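Local structure of signal transduction histidine-protein kinase/phosphatase mprB (Mycobacterium hassiacum, 6BLK) at residues 48-53 with 120-125. The protein probably autophosphorylates on a histidine with ATP as a two-component sensor kinase, and this piece is its ATP-binding catalytic domain. Sequence-based numbering, arbitrary orientation.
Sequences GRAVLN and AIVKQV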
loop_
_atom_site.group_PDB
_atom_site.type_symbol
_atom_site.label_atom_id
_atom_site.label_comp_id
_atom_site.label_asym_id
_atom_site.label_seq_id
_atom_site.Cartn_x
_atom_site.Cartn_y
_atom_site.Cartn_z
ATOM N N GLY A 48 1.390 -4.712 9.097
ATOM C CA GLY A 48 2.538 -5.129 8.307
ATOM C C GLY A 48 2.125 -5.949 7.100
ATOM O O GLY A 48 2.668 -5.788 6.001
ATOM N N ARG A 49 1.135 -6.819 7.282
ATOM C CA ARG A 49 0.628 -7.611 6.182
ATOM C C ARG A 49 0.009 -6.715 5.123
ATOM O O ARG A 49 0.205 -6.924 3.926
ATOM C CB ARG A 49 -0.394 -8.611 6.708
ATOM C CG ARG A 49 -0.970 -9.503 5.645
ATOM C CD ARG A 49 -1.885 -10.542 6.264
ATOM N NE ARG A 49 -2.402 -11.485 5.271
ATOM C CZ ARG A 49 -3.233 -12.483 5.555
ATOM N NH1 ARG A 49 -3.635 -12.670 6.805
ATOM N NH2 ARG A 49 -3.658 -13.298 4.597
ATOM N N ALA A 50 -0.723 -5.694 5.552
ATOM C CA ALA A 50 -1.367 -4.791 4.615
ATOM C C ALA A 50 -0.345 -3.981 3.828
ATOM O O ALA A 50 -0.433 -3.895 2.600
ATOM C CB ALA A 50 -2.351 -3.908 5.366
ATOM N N VAL A 51 0.649 -3.402 4.501
ATOM C CA VAL A 51 1.649 -2.626 3.778
ATOM C C VAL A 51 2.445 -3.527 2.838
ATOM O O VAL A 51 2.694 -3.163 1.681
ATOM C CB VAL A 51 2.555 -1.869 4.762
ATOM C CG1 VAL A 51 3.685 -1.175 4.029
ATOM C CG2 VAL A 51 1.749 -0.854 5.565
ATOM N N LEU A 52 2.859 -4.707 3.312
ATOM C CA LEU A 52 3.621 -5.618 2.447
ATOM C C LEU A 52 2.802 -6.021 1.232
ATOM O O LEU A 52 3.339 -6.124 0.123
ATOM C CB LEU A 52 4.070 -6.843 3.229
ATOM C CG LEU A 52 4.846 -7.911 2.462
ATOM C CD1 LEU A 52 6.104 -7.295 1.897
ATOM C CD2 LEU A 52 5.170 -9.081 3.393
ATOM N N ASN A 53 1.498 -6.240 1.394
ATOM C CA ASN A 53 0.714 -6.629 0.231
ATOM C C ASN A 53 0.680 -5.520 -0.816
ATOM O O ASN A 53 0.704 -5.798 -2.023
ATOM C CB ASN A 53 -0.708 -7.011 0.631
ATOM C CG ASN A 53 -0.784 -8.367 1.329
ATOM O OD1 ASN A 53 0.221 -9.033 1.581
ATOM N ND2 ASN A 53 -1.991 -8.770 1.647
ATOM N N ALA A 120 -7.880 -7.470 -1.016
ATOM C CA ALA A 120 -8.998 -7.710 -0.091
ATOM C C ALA A 120 -8.533 -7.747 1.366
ATOM O O ALA A 120 -9.224 -7.242 2.263
ATOM C CB ALA A 120 -9.707 -9.011 -0.464
ATOM N N ILE A 121 -7.382 -8.362 1.633
ATOM C CA ILE A 121 -6.809 -8.372 2.976
ATOM C C ILE A 121 -6.460 -6.957 3.411
ATOM O O ILE A 121 -6.689 -6.575 4.556
ATOM C CB ILE A 121 -5.582 -9.296 3.018
ATOM C CG1 ILE A 121 -6.030 -10.746 2.813
ATOM C CG2 ILE A 121 -4.757 -9.131 4.287
ATOM C CD1 ILE A 121 -6.987 -11.283 3.852
ATOM N N VAL A 122 -5.878 -6.169 2.515
ATOM C CA VAL A 122 -5.528 -4.785 2.823
ATOM C C VAL A 122 -6.766 -4.012 3.279
ATOM O O VAL A 122 -6.727 -3.294 4.279
ATOM C CB VAL A 122 -4.869 -4.100 1.609
ATOM C CG1 VAL A 122 -4.693 -2.634 1.854
ATOM C CG2 VAL A 122 -3.549 -4.729 1.316
ATOM N N LYS A 123 -7.846 -4.066 2.486
ATOM C CA LYS A 123 -9.090 -3.382 2.832
ATOM C C LYS A 123 -9.600 -3.818 4.203
ATOM O O LYS A 123 -9.978 -2.970 5.029
ATOM C CB LYS A 123 -10.148 -3.626 1.758
ATOM C CG LYS A 123 -11.454 -2.961 2.060
ATOM C CD LYS A 123 -12.445 -3.140 0.963
ATOM C CE LYS A 123 -13.817 -2.575 1.318
ATOM N NZ LYS A 123 -14.048 -1.265 0.680
ATOM N N GLN A 124 -9.553 -5.117 4.505
ATOM C CA GLN A 124 -10.038 -5.588 5.808
ATOM C C GLN A 124 -9.216 -4.979 6.953
ATOM O O GLN A 124 -9.764 -4.438 7.936
ATOM C CB GLN A 124 -9.977 -7.117 5.844
ATOM C CG GLN A 124 -10.576 -7.706 7.145
ATOM C CD GLN A 124 -10.990 -9.168 7.005
ATOM O OE1 GLN A 124 -11.157 -9.682 5.892
ATOM N NE2 GLN A 124 -11.158 -9.844 8.136
ATOM N N VAL A 125 -7.893 -5.043 6.832
ATOM C CA VAL A 125 -7.011 -4.509 7.868
ATOM C C VAL A 125 -7.227 -3.017 8.035
ATOM O O VAL A 125 -7.369 -2.503 9.162
ATOM C CB VAL A 125 -5.551 -4.824 7.528
ATOM C CG1 VAL A 125 -4.636 -4.089 8.442
ATOM C CG2 VAL A 125 -5.278 -6.301 7.632
#
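Ile121 lies against one face of the Arg49 guanidinium, its CD1 standing 3.9 Å above the plane and displaced toward the rim, while its CG2 packs 3.5 Å from Arg49 NE. The arginine gets there because its chain leaves with CG anti to the backbone N (chi1 -179°) and stays extended as far as NE, passing across Ile121 with CG, CD and NE all touching the CG2 methyl, and the charge sits at the exposed margin. The other flat group is the amide of Asn53, whose side chain crosses that of Ile121 obliquely, with ND2 3.8 Å from Ile121 CG2; that nitrogen donates a hydrogen bond to the carbonyl oxygen of Gly118, an ATP-binding residue. Deeper in, Val122 CG2 rests against the facing side of helix 44-60, 3.5 Å from Ala50 O and 3.7 Å from Asn53 CB. The small Ala50 lets the backbones close to 4.5 Å between its CA and that of Val122, and its CB meets Val125 CG1 at 3.8 Å. No hydrogen bond joins the segments, which cross at -141°. Within this Bergerat-type ATPase fold, the contact pairs helices 44-60 and 118-128 near the bound nucleotide; Val51 and Leu52 turn instead to helix 11-25.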